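Local coordinates for protein fructosyl amine: oxygen oxidoreductase (Aspergillus fumigatus, PDB 3DJE) that uses FAD to oxidise fructosyl amines (Amadori products) with molecular oxygen, and so deglycates them, at residues A26-T31 and A380-V385; E136-G141 and A249-I254; Q304-A309 and M419-V424; R327-A332 and T428-R433. All blocks are in the same frame, centred on the assembly; numbering follows the deposited sequence. Where two conformers were deposited one is given.

Contact 1 lies on one side of the chain's centre and contacts 2, 3 and 4 on the opposite side; its centre is 41 to 45 Å from theirs. It joins two helix ends in the FAD-binding half, whereas the others belong to the region of the larger mixed sheet. Contacts 3 and 4 touch: Gln304 probably hydrogen-bonds through OE1 to Thr428 OG1 (2.7 Å) and through NE2 to Val430 O (2.8 Å). Contact 2 approaches contact 4 to about 6 Å between nearest atoms. No contact forms the active site, but the side chains of Phe421 and Phe331 each come within about 10 Å of FAD, and Met419 within about 10 Å of the bound thiofructose ligand.

Contact 1. Residues A26-T31 and A380-V385; sequences ARRGYT and AMEGKV
A salt-bridge network of Arg28, Glu382 and Lys384 joins the C-terminal ends of helices 16-27 and 373-382. Glu382 is its hub: OE1 accepts from Arg28 NH2 (2.8 Å) and from Lys384 NZ (2.8 Å), and the two donors reach it from opposite faces of the carboxylate. Arg28 NH2 lies 56° out of that plane, and the N-H...O angle is a bent 135°. The other oxygen, OE2, accepts a hydrogen bond from Tyr30 OH on its anti side at 2.5 Å, a short bond lying at the edge of the phenol ring. Water 1 closes a second path, accepting from Arg28 NE (2.9 Å) and donating to Glu382 OE2 (2.6 Å).

Both helices end in Schellman motifs, with Gly29 and Gly383 at positive phi. Helix 16-27 follows strand 9-12 in what fits a Rossmann-type unit, and its first residues, Thr16 and Trp17, bind FAD at the far end from this network. A bend at chi3 (68°) turns the Arg28 guanidinium to the carboxylate, where Asp379 also forms a salt bridge with NH2 and Asn375 accepts from NH1. Lys5 lies against the Tyr30 ring in a cation-pi contact.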
loop_
_atom_site.group_PDB
_atom_site.type_symbol
_atom_site.label_atom_id
_atom_site.label_comp_id
_atom_site.label_asym_id
_atom_site.label_seq_id
_atom_site.Cartn_x
_atom_site.Cartn_y
_atom_site.Cartn_z
ATOM N N ALA A 26 9.151 19.295 -5.462
ATOM C CA ALA A 26 10.545 19.711 -5.634
ATOM C C ALA A 26 10.913 19.705 -7.116
ATOM O O ALA A 26 11.526 20.661 -7.612
ATOM C CB ALA A 26 11.488 18.802 -4.852
ATOM N N ARG A 27 10.517 18.654 -7.830
ATOM C CA ARG A 27 10.819 18.591 -9.284
ATOM C C ARG A 27 10.147 19.700 -10.071
ATOM O O ARG A 27 10.669 20.140 -11.105
ATOM C CB ARG A 27 10.446 17.231 -9.874
ATOM C CG ARG A 27 11.351 16.127 -9.396
ATOM C CD ARG A 27 10.917 14.818 -10.044
ATOM N NE ARG A 27 11.881 13.758 -9.806
ATOM C CZ ARG A 27 11.748 12.516 -10.276
ATOM N NH1 ARG A 27 10.684 12.195 -11.008
ATOM N NH2 ARG A 27 12.680 11.605 -10.021
ATOM N N ARG A 28 8.999 20.152 -9.583
ATOM C CA ARG A 28 8.220 21.160 -10.281
ATOM C C ARG A 28 8.583 22.584 -9.851
ATOM O O ARG A 28 7.948 23.548 -10.280
ATOM C CB ARG A 28 6.725 20.841 -10.194
ATOM C CG ARG A 28 6.407 19.595 -11.032
ATOM C CD ARG A 28 5.085 18.930 -10.694
ATOM N NE ARG A 28 3.927 19.738 -11.051
ATOM C CZ ARG A 28 2.720 19.239 -11.308
ATOM N NH1 ARG A 28 2.512 17.931 -11.281
ATOM N NH2 ARG A 28 1.725 20.049 -11.606
ATOM N N GLY A 29 9.631 22.692 -9.037
ATOM C CA GLY A 29 10.251 23.984 -8.744
ATOM C C GLY A 29 9.928 24.598 -7.404
ATOM O O GLY A 29 10.460 25.666 -7.078
ATOM N N TYR A 30 9.064 23.953 -6.621
ATOM C CA TYR A 30 8.707 24.515 -5.308
ATOM C C TYR A 30 9.873 24.425 -4.340
ATOM O O TYR A 30 10.549 23.395 -4.279
ATOM C CB TYR A 30 7.458 23.844 -4.753
ATOM C CG TYR A 30 6.214 24.152 -5.554
ATOM C CD1 TYR A 30 5.436 25.280 -5.256
ATOM C CD2 TYR A 30 5.817 23.342 -6.616
ATOM C CE1 TYR A 30 4.286 25.569 -5.974
ATOM C CE2 TYR A 30 4.653 23.622 -7.344
ATOM C CZ TYR A 30 3.894 24.747 -7.022
ATOM O OH TYR A 30 2.756 25.049 -7.752
ATOM N N THR A 31 10.098 25.493 -3.570
ATOM C CA THR A 31 11.323 25.593 -2.773
ATOM C C THR A 31 11.093 25.783 -1.274
ATOM O O THR A 31 12.062 25.972 -0.530
ATOM C CB THR A 31 12.179 26.776 -3.233
ATOM O OG1 THR A 31 11.417 27.973 -3.085
ATOM C CG2 THR A 31 12.578 26.628 -4.683
ATOM N N ALA A 380 -3.765 18.290 -8.414
ATOM C CA ALA A 380 -4.963 18.648 -7.664
ATOM C C ALA A 380 -4.800 20.019 -7.011
ATOM O O ALA A 380 -5.698 20.856 -7.083
ATOM C CB ALA A 380 -5.294 17.577 -6.633
HETATM N N MSE A 381 -3.649 20.258 -6.385
HETATM C CA MSE A 381 -3.396 21.562 -5.767
HETATM C C MSE A 381 -3.493 22.664 -6.814
HETATM O O MSE A 381 -4.122 23.698 -6.582
HETATM C CB MSE A 381 -2.031 21.617 -5.074
HETATM C CG MSE A 381 -1.824 22.923 -4.306
HETATM SE SE MSE A 381 0.024 23.447 -3.937
HETATM C CE MSE A 381 0.802 23.294 -5.708
ATOM N N GLU A 382 -2.887 22.416 -7.974
ATOM C CA GLU A 382 -2.780 23.433 -9.027
ATOM C C GLU A 382 -4.023 23.554 -9.914
ATOM O O GLU A 382 -4.101 24.466 -10.745
ATOM C CB GLU A 382 -1.544 23.169 -9.887
ATOM C CG GLU A 382 -0.231 23.301 -9.132
ATOM C CD GLU A 382 0.989 23.097 -10.024
ATOM O OE1 GLU A 382 0.820 22.623 -11.161
ATOM O OE2 GLU A 382 2.119 23.386 -9.569
ATOM N N GLY A 383 -4.982 22.652 -9.735
ATOM C CA GLY A 383 -6.211 22.633 -10.545
ATOM C C GLY A 383 -6.038 22.105 -11.962
ATOM O O GLY A 383 -6.740 22.546 -12.879
ATOM N N LYS A 384 -5.140 21.134 -12.140
ATOM C CA LYS A 384 -4.770 20.622 -13.475
ATOM C C LYS A 384 -5.171 19.156 -13.736
ATOM O O LYS A 384 -4.735 18.547 -14.728
ATOM C CB LYS A 384 -3.260 20.790 -13.694
ATOM C CG LYS A 384 -2.797 22.229 -13.788
ATOM C CD LYS A 384 -1.288 22.296 -13.803
ATOM C CE LYS A 384 -0.798 23.719 -14.008
ATOM N NZ LYS A 384 0.673 23.764 -13.753
ATOM N N VAL A 385 -5.982 18.574 -12.854
ATOM C CA VAL A 385 -6.421 17.188 -13.047
ATOM C C VAL A 385 -7.427 17.150 -14.206
ATOM O O VAL A 385 -8.357 17.936 -14.215
ATOM C CB VAL A 385 -7.078 16.599 -11.763
ATOM C CG1 VAL A 385 -7.469 15.149 -11.978
ATOM C CG2 VAL A 385 -6.128 16.700 -10.581
HETATM O O HOH W 1 3.903 22.656 -11.367
#

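Contact 2. Residues E136-G141 and A249-I254; sequences EGVLQG and ALYKNI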
loop_
_atom_site.group_PDB
_atom_site.type_symbol
_atom_site.label_atom_id
_atom_site.label_comp_id
_atom_site.label_asym_id
_atom_site.label_seq_id
_atom_site.Cartn_x
_atom_site.Cartn_y
_atom_site.Cartn_z
ATOM N N GLU A 136 13.879 -26.889 -9.147
ATOM C CA GLU A 136 13.480 -28.043 -8.362
ATOM C C GLU A 136 13.938 -27.864 -6.921
ATOM O O GLU A 136 15.095 -27.517 -6.668
ATOM C CB GLU A 136 14.088 -29.312 -8.962
ATOM C CG GLU A 136 13.178 -30.518 -8.878
ATOM C CD GLU A 136 13.669 -31.666 -9.741
ATOM O OE1 GLU A 136 14.248 -31.400 -10.825
ATOM O OE2 GLU A 136 13.473 -32.833 -9.334
ATOM N N GLY A 137 13.016 -28.068 -5.984
ATOM C CA GLY A 137 13.311 -27.929 -4.562
ATOM C C GLY A 137 12.739 -26.673 -3.931
ATOM O O GLY A 137 12.713 -26.545 -2.695
ATOM N N VAL A 138 12.294 -25.737 -4.766
ATOM C CA VAL A 138 11.700 -24.497 -4.251
ATOM C C VAL A 138 10.188 -24.647 -4.063
ATOM O O VAL A 138 9.691 -24.584 -2.952
ATOM C CB VAL A 138 12.004 -23.262 -5.143
ATOM C CG1 VAL A 138 11.248 -22.044 -4.623
ATOM C CG2 VAL A 138 13.503 -22.972 -5.196
ATOM N N LEU A 139 9.465 -24.857 -5.159
ATOM C CA LEU A 139 8.018 -24.976 -5.078
ATOM C C LEU A 139 7.624 -26.447 -5.015
ATOM O O LEU A 139 7.201 -27.037 -6.017
ATOM C CB LEU A 139 7.346 -24.246 -6.241
ATOM C CG LEU A 139 7.603 -22.733 -6.294
ATOM C CD1 LEU A 139 7.037 -22.158 -7.593
ATOM C CD2 LEU A 139 7.029 -21.986 -5.073
ATOM N N GLN A 140 7.739 -27.007 -3.815
ATOM C CA GLN A 140 7.565 -28.445 -3.587
ATOM C C GLN A 140 6.114 -28.865 -3.375
ATOM O O GLN A 140 5.807 -30.064 -3.365
ATOM C CB GLN A 140 8.379 -28.873 -2.367
ATOM C CG GLN A 140 9.884 -28.729 -2.536
ATOM C CD GLN A 140 10.649 -29.373 -1.403
ATOM O OE1 GLN A 140 10.196 -30.362 -0.814
ATOM N NE2 GLN A 140 11.808 -28.811 -1.080
ATOM N N GLY A 141 5.230 -27.889 -3.187
ATOM C CA GLY A 141 3.848 -28.153 -2.795
ATOM C C GLY A 141 2.944 -28.672 -3.897
ATOM O O GLY A 141 3.341 -28.752 -5.066
ATOM N N ALA A 249 20.634 -19.245 -2.666
ATOM C CA ALA A 249 20.850 -19.212 -4.124
ATOM C C ALA A 249 19.711 -19.855 -4.919
ATOM O O ALA A 249 19.302 -19.350 -5.969
ATOM C CB ALA A 249 22.180 -19.868 -4.484
ATOM N N LEU A 250 19.201 -20.968 -4.400
ATOM C CA LEU A 250 18.133 -21.723 -5.037
ATOM C C LEU A 250 16.852 -20.899 -5.257
ATOM O O LEU A 250 16.146 -21.064 -6.257
ATOM C CB LEU A 250 17.835 -22.962 -4.191
ATOM C CG LEU A 250 17.038 -24.089 -4.846
ATOM C CD1 LEU A 250 17.814 -24.734 -5.987
ATOM C CD2 LEU A 250 16.639 -25.131 -3.799
ATOM N N TYR A 251 16.581 -19.992 -4.324
ATOM C CA TYR A 251 15.324 -19.255 -4.310
ATOM C C TYR A 251 15.424 -17.928 -5.053
ATOM O O TYR A 251 14.420 -17.215 -5.203
ATOM C CB TYR A 251 14.883 -19.002 -2.865
ATOM C CG TYR A 251 14.463 -20.238 -2.092
ATOM C CD1 TYR A 251 13.119 -20.532 -1.895
ATOM C CD2 TYR A 251 15.413 -21.094 -1.526
ATOM C CE1 TYR A 251 12.723 -21.656 -1.174
ATOM C CE2 TYR A 251 15.024 -22.231 -0.811
ATOM C CZ TYR A 251 13.679 -22.501 -0.640
ATOM O OH TYR A 251 13.279 -23.609 0.076
ATOM N N LYS A 252 16.629 -17.592 -5.515
ATOM C CA LYS A 252 16.865 -16.301 -6.186
ATOM C C LYS A 252 16.118 -16.171 -7.519
ATOM O O LYS A 252 16.046 -17.124 -8.297
ATOM C CB LYS A 252 18.368 -16.052 -6.397
ATOM C CG LYS A 252 18.721 -14.630 -6.876
ATOM C CD LYS A 252 20.233 -14.426 -7.028
ATOM C CE LYS A 252 20.567 -13.050 -7.603
ATOM N NZ LYS A 252 20.347 -11.956 -6.621
ATOM N N ASN A 253 15.557 -14.988 -7.758
ATOM C CA ASN A 253 14.944 -14.620 -9.046
ATOM C C ASN A 253 13.603 -15.286 -9.374
ATOM O O ASN A 253 13.090 -15.116 -10.483
ATOM C CB ASN A 253 15.930 -14.817 -10.220
ATOM C CG ASN A 253 17.239 -14.057 -10.029
ATOM O OD1 ASN A 253 17.243 -12.850 -9.788
ATOM N ND2 ASN A 253 18.358 -14.766 -10.161
ATOM N N ILE A 254 13.029 -16.026 -8.423
ATOM C CA ILE A 254 11.731 -16.659 -8.653
ATOM C C ILE A 254 10.668 -15.577 -8.870
ATOM O O ILE A 254 10.795 -14.462 -8.349
ATOM C CB ILE A 254 11.296 -17.625 -7.508
ATOM C CG1 ILE A 254 11.194 -16.896 -6.164
ATOM C CG2 ILE A 254 12.224 -18.861 -7.441
ATOM C CD1 ILE A 254 10.487 -17.698 -5.063
#
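Val138 enters the contact with Leu250 and Tyr251 through its two methyl groups, which part at CB and meet different atoms. CG1, anti to the backbone N (chi1 175°), runs to the ring of Tyr251, 3.6 Å from CD1, with CE1 only slightly farther away; Ile254 CG2 is a looser neighbour of the same methyl at 4.4 Å. CG2 takes the other direction. It stands over one face of the Tyr251 ring, 4.2 Å from the centroid and 13° off the normal, which meets the geometry of a CH-pi contact. The same methyl packs on Leu250 CG (3.7 Å) and lies 3.4 Å from Leu250 O, so one branch touches an aromatic face, an aliphatic branch point and a backbone carbonyl.

Leu250 then reaches on past Val138, its CD1 coming 3.9 Å from Glu136 O. The loop that carries Val138 is braced internally: Gln140 NE2 donates to Gly137 O at 2.9 Å in a nearly straight bond (175°), though it comes from above the carbonyl plane. The hydroxyl of Tyr251 is engaged with Gln323 NE2, which also bonds to Val138 O and so ties both segments to a third loop.

Segment 136-141 links helix 127-131 to strand 147-151, and segment 249-254 runs from the end of the short, weakly bonded helix 248-251 toward strand 256-259. Both of those strands pair with strand 96-100 of the larger mixed sheet. The packing thus joins the approaches to two strands that share a neighbour, with Gly141 bonded through its backbone to Thr320 at the end of helix 307-320.

Contact 3. Residues Q304-A309 and M419-V424; sequences QIPKEA and MDFHDV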
loop_
_atom_site.group_PDB
_atom_site.type_symbol
_atom_site.label_atom_id
_atom_site.label_comp_id
_atom_site.label_asym_id
_atom_site.label_seq_id
_atom_site.Cartn_x
_atom_site.Cartn_y
_atom_site.Cartn_z
ATOM N N GLN A 304 3.813 -7.742 15.507
ATOM C CA GLN A 304 3.407 -9.138 15.638
ATOM C C GLN A 304 2.204 -9.298 14.717
ATOM O O GLN A 304 1.668 -8.319 14.201
ATOM C CB GLN A 304 2.958 -9.482 17.071
ATOM C CG GLN A 304 4.006 -9.345 18.192
ATOM C CD GLN A 304 5.231 -10.238 18.025
ATOM O OE1 GLN A 304 5.252 -11.161 17.208
ATOM N NE2 GLN A 304 6.273 -9.955 18.804
ATOM N N ILE A 305 1.778 -10.535 14.505
ATOM C CA ILE A 305 0.512 -10.773 13.823
ATOM C C ILE A 305 -0.378 -11.669 14.695
ATOM O O ILE A 305 0.147 -12.371 15.554
ATOM C CB ILE A 305 0.710 -11.388 12.417
ATOM C CG1 ILE A 305 1.444 -12.735 12.484
ATOM C CG2 ILE A 305 1.473 -10.400 11.514
ATOM C CD1 ILE A 305 1.414 -13.498 11.177
ATOM N N PRO A 306 -1.707 -11.634 14.477
ATOM C CA PRO A 306 -2.595 -12.570 15.198
ATOM C C PRO A 306 -2.202 -14.019 14.949
ATOM O O PRO A 306 -1.760 -14.357 13.848
ATOM C CB PRO A 306 -3.968 -12.290 14.577
ATOM C CG PRO A 306 -3.879 -10.856 14.106
ATOM C CD PRO A 306 -2.476 -10.750 13.581
ATOM N N LYS A 307 -2.378 -14.882 15.952
ATOM C CA LYS A 307 -2.056 -16.294 15.778
ATOM C C LYS A 307 -2.840 -16.933 14.632
ATOM O O LYS A 307 -2.306 -17.785 13.927
ATOM C CB LYS A 307 -2.238 -17.066 17.090
ATOM C CG LYS A 307 -1.136 -16.781 18.111
ATOM C CD LYS A 307 0.028 -17.761 18.004
ATOM C CE LYS A 307 -0.216 -19.007 18.859
ATOM N NZ LYS A 307 0.963 -19.927 18.897
ATOM N N GLU A 308 -4.087 -16.507 14.429
ATOM C CA GLU A 308 -4.893 -17.030 13.326
ATOM C C GLU A 308 -4.243 -16.705 11.973
ATOM O O GLU A 308 -4.308 -17.517 11.035
ATOM C CB GLU A 308 -6.338 -16.532 13.398
ATOM C CG GLU A 308 -6.492 -15.023 13.317
ATOM C CD GLU A 308 -7.905 -14.583 12.992
ATOM O OE1 GLU A 308 -8.724 -15.431 12.538
ATOM O OE2 GLU A 308 -8.190 -13.382 13.189
ATOM N N ALA A 309 -3.594 -15.537 11.897
ATOM C CA ALA A 309 -2.855 -15.135 10.689
ATOM C C ALA A 309 -1.632 -16.011 10.459
ATOM O O ALA A 309 -1.373 -16.441 9.333
ATOM C CB ALA A 309 -2.472 -13.648 10.747
HETATM N N MSE A 419 -12.383 -8.771 9.245
HETATM C CA MSE A 419 -12.203 -9.101 10.657
HETATM C C MSE A 419 -11.959 -7.855 11.504
HETATM O O MSE A 419 -11.926 -6.741 10.985
HETATM C CB MSE A 419 -11.056 -10.100 10.806
HETATM C CG MSE A 419 -11.296 -11.378 10.029
HETATM SE SE MSE A 419 -9.695 -12.416 9.842
HETATM C CE MSE A 419 -8.780 -11.277 8.546
ATOM N N ASP A 420 -11.819 -8.046 12.815
ATOM C CA ASP A 420 -11.524 -6.935 13.713
ATOM C C ASP A 420 -10.554 -7.350 14.811
ATOM O O ASP A 420 -10.654 -8.442 15.372
ATOM C CB ASP A 420 -12.815 -6.346 14.305
ATOM C CG ASP A 420 -12.604 -4.966 14.914
ATOM O OD1 ASP A 420 -12.974 -3.961 14.270
ATOM O OD2 ASP A 420 -12.055 -4.891 16.034
ATOM N N PHE A 421 -9.599 -6.474 15.108
ATOM C CA PHE A 421 -8.565 -6.782 16.090
ATOM C C PHE A 421 -9.105 -6.994 17.503
ATOM O O PHE A 421 -8.453 -7.648 18.318
ATOM C CB PHE A 421 -7.480 -5.699 16.081
ATOM C CG PHE A 421 -6.517 -5.810 14.920
ATOM C CD1 PHE A 421 -5.708 -6.941 14.770
ATOM C CD2 PHE A 421 -6.399 -4.774 13.990
ATOM C CE1 PHE A 421 -4.806 -7.049 13.696
ATOM C CE2 PHE A 421 -5.496 -4.880 12.904
ATOM C CZ PHE A 421 -4.702 -6.010 12.766
ATOM N N HIS A 422 -10.285 -6.438 17.785
ATOM C CA HIS A 422 -10.941 -6.671 19.081
ATOM C C HIS A 422 -11.282 -8.148 19.292
ATOM O O HIS A 422 -11.443 -8.593 20.432
ATOM C CB HIS A 422 -12.197 -5.804 19.238
ATOM C CG HIS A 422 -11.899 -4.347 19.412
ATOM N ND1 HIS A 422 -11.843 -3.467 18.351
ATOM C CD2 HIS A 422 -11.619 -3.621 20.521
ATOM C CE1 HIS A 422 -11.551 -2.258 18.801
ATOM N NE2 HIS A 422 -11.411 -2.324 20.114
ATOM N N ASP A 423 -11.397 -8.894 18.193
ATOM C CA ASP A 423 -11.670 -10.337 18.236
ATOM C C ASP A 423 -10.406 -11.181 18.394
ATOM O O ASP A 423 -10.486 -12.391 18.623
ATOM C CB ASP A 423 -12.429 -10.785 16.982
ATOM C CG ASP A 423 -13.784 -10.108 16.830
ATOM O OD1 ASP A 423 -14.317 -9.557 17.818
ATOM O OD2 ASP A 423 -14.325 -10.127 15.705
ATOM N N VAL A 424 -9.243 -10.543 18.271
ATOM C CA VAL A 424 -7.961 -11.237 18.391
ATOM C C VAL A 424 -7.565 -11.358 19.856
ATOM O O VAL A 424 -7.507 -10.351 20.570
ATOM C CB VAL A 424 -6.841 -10.521 17.584
ATOM C CG1 VAL A 424 -5.500 -11.243 17.754
ATOM C CG2 VAL A 424 -7.229 -10.438 16.115
#
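Pro306, Val424 and Glu308 have the most surface buried here. Pro306 precedes helix 307-320 at its N-cap position and turns its ring to the other segment. Its CB rests on Val424 CG1 at 3.7 Å and its CG on Val424 CG2 at 3.9 Å, so both valine methyls sit over the same face of the pyrrolidine ring, at its CB-CG side; chi1 of Val424 (179°) sets CG1 anti to the backbone N and brings the pair forward together. Pro306 CG also meets Phe421 CE1 at 3.9 Å, arriving at the ring edge close to its plane.

Two residues on, in the first turn of the helix, Glu308 has its CG between the backbone N and the carbonyl carbon (chi1 61°), and the extended chain carries the carboxylate alongside Met419, a selenomethionine whose SE is 3.8 Å from Glu308 OE2. That oxygen is satisfied by Tyr284 OH.

The partner segment is stiffened by Asp420. Its OD2 accepts from His422 N (2.9 Å) on the anti lone pair and from His422 ND1 (2.7 Å) on the syn side, OD2 lying close to the imidazole plane. The first of these makes an Asx turn leading into the 3-10 segment 421-423.

Strand 419-420 runs parallel to strand 274-289, and Phe421 stacks on Tyr284 of that strand and meets Phe300 edge-to-face. The contact packs the start of helix 307-320 against strand 419-420 and the residues that follow it, next to strand 274-289. That strand carries Glu280 of the ligand pocket, and the mixed sheet it belongs to is characteristic of the substrate-binding half of MSOX-type flavoenzymes.

Contact 4. Residues R327-A332 and T428-R433; sequences RPFSFA and TNVQYR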
loop_
_atom_site.group_PDB
_atom_site.type_symbol
_atom_site.label_atom_id
_atom_site.label_comp_id
_atom_site.label_asym_id
_atom_site.label_seq_id
_atom_site.Cartn_x
_atom_site.Cartn_y
_atom_site.Cartn_z
ATOM N N ARG A 327 9.133 -23.409 9.681
ATOM C CA ARG A 327 10.219 -22.501 10.050
ATOM C C ARG A 327 9.731 -21.365 10.953
ATOM O O ARG A 327 8.654 -20.802 10.727
ATOM C CB ARG A 327 10.873 -21.903 8.800
ATOM C CG ARG A 327 11.495 -22.906 7.851
ATOM C CD ARG A 327 12.825 -23.437 8.337
ATOM N NE ARG A 327 13.452 -24.244 7.287
ATOM C CZ ARG A 327 14.343 -23.797 6.407
ATOM N NH1 ARG A 327 14.755 -22.537 6.436
ATOM N NH2 ARG A 327 14.833 -24.622 5.494
ATOM N N PRO A 328 10.529 -21.015 11.980
ATOM C CA PRO A 328 10.156 -19.856 12.783
ATOM C C PRO A 328 10.198 -18.588 11.936
ATOM O O PRO A 328 11.023 -18.484 11.019
ATOM C CB PRO A 328 11.253 -19.798 13.851
ATOM C CG PRO A 328 12.412 -20.507 13.251
ATOM C CD PRO A 328 11.782 -21.630 12.458
ATOM N N PHE A 329 9.304 -17.652 12.234
ATOM C CA PHE A 329 9.335 -16.331 11.588
ATOM C C PHE A 329 10.469 -15.486 12.157
ATOM O O PHE A 329 10.721 -15.513 13.366
ATOM C CB PHE A 329 8.015 -15.593 11.791
ATOM C CG PHE A 329 6.806 -16.330 11.282
ATOM C CD1 PHE A 329 6.882 -17.172 10.171
ATOM C CD2 PHE A 329 5.569 -16.139 11.893
ATOM C CE1 PHE A 329 5.750 -17.836 9.696
ATOM C CE2 PHE A 329 4.427 -16.789 11.420
ATOM C CZ PHE A 329 4.515 -17.642 10.324
ATOM N N SER A 330 11.141 -14.726 11.293
ATOM C CA SER A 330 12.216 -13.834 11.744
ATOM C C SER A 330 11.705 -12.410 11.988
ATOM O O SER A 330 12.387 -11.601 12.625
ATOM C CB SER A 330 13.340 -13.793 10.718
ATOM O OG SER A 330 12.827 -13.352 9.476
ATOM N N PHE A 331 10.520 -12.110 11.450
ATOM C CA PHE A 331 9.891 -10.795 11.572
ATOM C C PHE A 331 8.405 -10.953 11.266
ATOM O O PHE A 331 8.023 -11.800 10.457
ATOM C CB PHE A 331 10.544 -9.794 10.598
ATOM C CG PHE A 331 9.931 -8.408 10.642
ATOM C CD1 PHE A 331 10.128 -7.583 11.741
ATOM C CD2 PHE A 331 9.155 -7.939 9.579
ATOM C CE1 PHE A 331 9.556 -6.293 11.802
ATOM C CE2 PHE A 331 8.579 -6.671 9.624
ATOM C CZ PHE A 331 8.776 -5.844 10.733
ATOM N N ALA A 332 7.586 -10.139 11.923
ATOM C CA ALA A 332 6.144 -10.096 11.667
ATOM C C ALA A 332 5.571 -8.742 12.035
ATOM O O ALA A 332 5.969 -8.141 13.042
ATOM C CB ALA A 332 5.420 -11.194 12.456
ATOM N N THR A 428 1.525 -13.481 17.826
ATOM C CA THR A 428 2.844 -14.113 17.740
ATOM C C THR A 428 3.847 -13.506 18.742
ATOM O O THR A 428 3.567 -12.477 19.364
ATOM C CB THR A 428 3.409 -14.022 16.297
ATOM O OG1 THR A 428 3.439 -12.646 15.893
ATOM C CG2 THR A 428 2.528 -14.812 15.332
ATOM N N ASN A 429 5.006 -14.151 18.887
ATOM C CA ASN A 429 6.052 -13.747 19.837
ATOM C C ASN A 429 7.400 -13.608 19.130
ATOM O O ASN A 429 8.446 -14.050 19.620
ATOM C CB ASN A 429 6.142 -14.767 20.994
ATOM C CG ASN A 429 7.258 -14.444 21.996
ATOM O OD1 ASN A 429 7.401 -13.300 22.456
ATOM N ND2 ASN A 429 8.062 -15.457 22.331
ATOM N N VAL A 430 7.367 -12.973 17.964
ATOM C CA VAL A 430 8.555 -12.819 17.137
ATOM C C VAL A 430 9.437 -11.684 17.672
ATOM O O VAL A 430 8.932 -10.714 18.235
ATOM C CB VAL A 430 8.163 -12.573 15.648
ATOM C CG1 VAL A 430 9.397 -12.537 14.762
ATOM C CG2 VAL A 430 7.197 -13.657 15.160
ATOM N N GLN A 431 10.749 -11.831 17.497
ATOM C CA GLN A 431 11.730 -10.808 17.854
ATOM C C GLN A 431 11.374 -9.439 17.255
ATOM O O GLN A 431 10.939 -9.353 16.101
ATOM C CB GLN A 431 13.105 -11.234 17.345
ATOM C CG GLN A 431 14.224 -10.279 17.702
ATOM C CD GLN A 431 14.700 -10.471 19.120
ATOM O OE1 GLN A 431 14.424 -9.652 19.998
ATOM N NE2 GLN A 431 15.411 -11.570 19.361
ATOM N N TYR A 432 11.553 -8.385 18.046
ATOM C CA TYR A 432 11.332 -7.024 17.566
ATOM C C TYR A 432 12.472 -6.579 16.662
ATOM O O TYR A 432 13.641 -6.928 16.883
ATOM C CB TYR A 432 11.170 -6.043 18.738
ATOM C CG TYR A 432 11.066 -4.593 18.312
ATOM C CD1 TYR A 432 9.886 -4.093 17.760
ATOM C CD2 TYR A 432 12.152 -3.723 18.446
ATOM C CE1 TYR A 432 9.780 -2.764 17.354
ATOM C CE2 TYR A 432 12.057 -2.387 18.045
ATOM C CZ TYR A 432 10.864 -1.917 17.502
ATOM O OH TYR A 432 10.742 -0.606 17.105
ATOM N N ARG A 433 12.104 -5.805 15.646
ATOM C CA ARG A 433 13.039 -5.124 14.764
ATOM C C ARG A 433 12.462 -3.745 14.518
ATOM O O ARG A 433 11.258 -3.603 14.298
ATOM C CB ARG A 433 13.179 -5.873 13.442
ATOM C CG ARG A 433 14.085 -5.198 12.405
ATOM C CD ARG A 433 14.056 -5.991 11.096
ATOM N NE ARG A 433 14.543 -7.362 11.289
ATOM C CZ ARG A 433 14.419 -8.347 10.403
ATOM N NH1 ARG A 433 13.826 -8.135 9.229
ATOM N NH2 ARG A 433 14.897 -9.558 10.688
HETATM O O HOH W 2 12.747 -9.232 13.868
HETATM O O HOH W 3 8.390 -9.243 14.616
#
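Gln431 O is held by two waters that bridge to the backbone of the other segment. Water 2 donates to it at 2.9 Å and to Ser330 O at 2.7 Å; water 3 accepts from Ala332 N at 2.9 Å and probably donates to Gln431 O, a donation made less certain by competing acceptors. The two backbones are therefore joined through solvent at this point.

Beside the waters, Val430 wedges its side chain against the backbone of Phe329 to Phe331. Its CG1 lies 3.5 Å from both Phe331 N and Phe329 O, while CG2 packs on Ala332 CB (4.1 Å) and sits at the edge of the Phe329 ring. Ala332 belongs to strand 331-339, which pairs antiparallel with strand 232-242 in the larger sheet, Phe331 meeting His240 of that strand edge-to-face.

On the other flank, Arg433 crosses Phe331 at about a right angle. Its CB meets CD1 of the ring at 3.9 Å; a bend at chi3 (-61°) then folds the guanidinium back so that Phe331 CB, rather than the ring, lies over one face near the rim, 3.9 Å from Arg433 NH1. The ring and guanidinium planes themselves are 9° apart. Glu274 forms a salt bridge with Arg433 NH2.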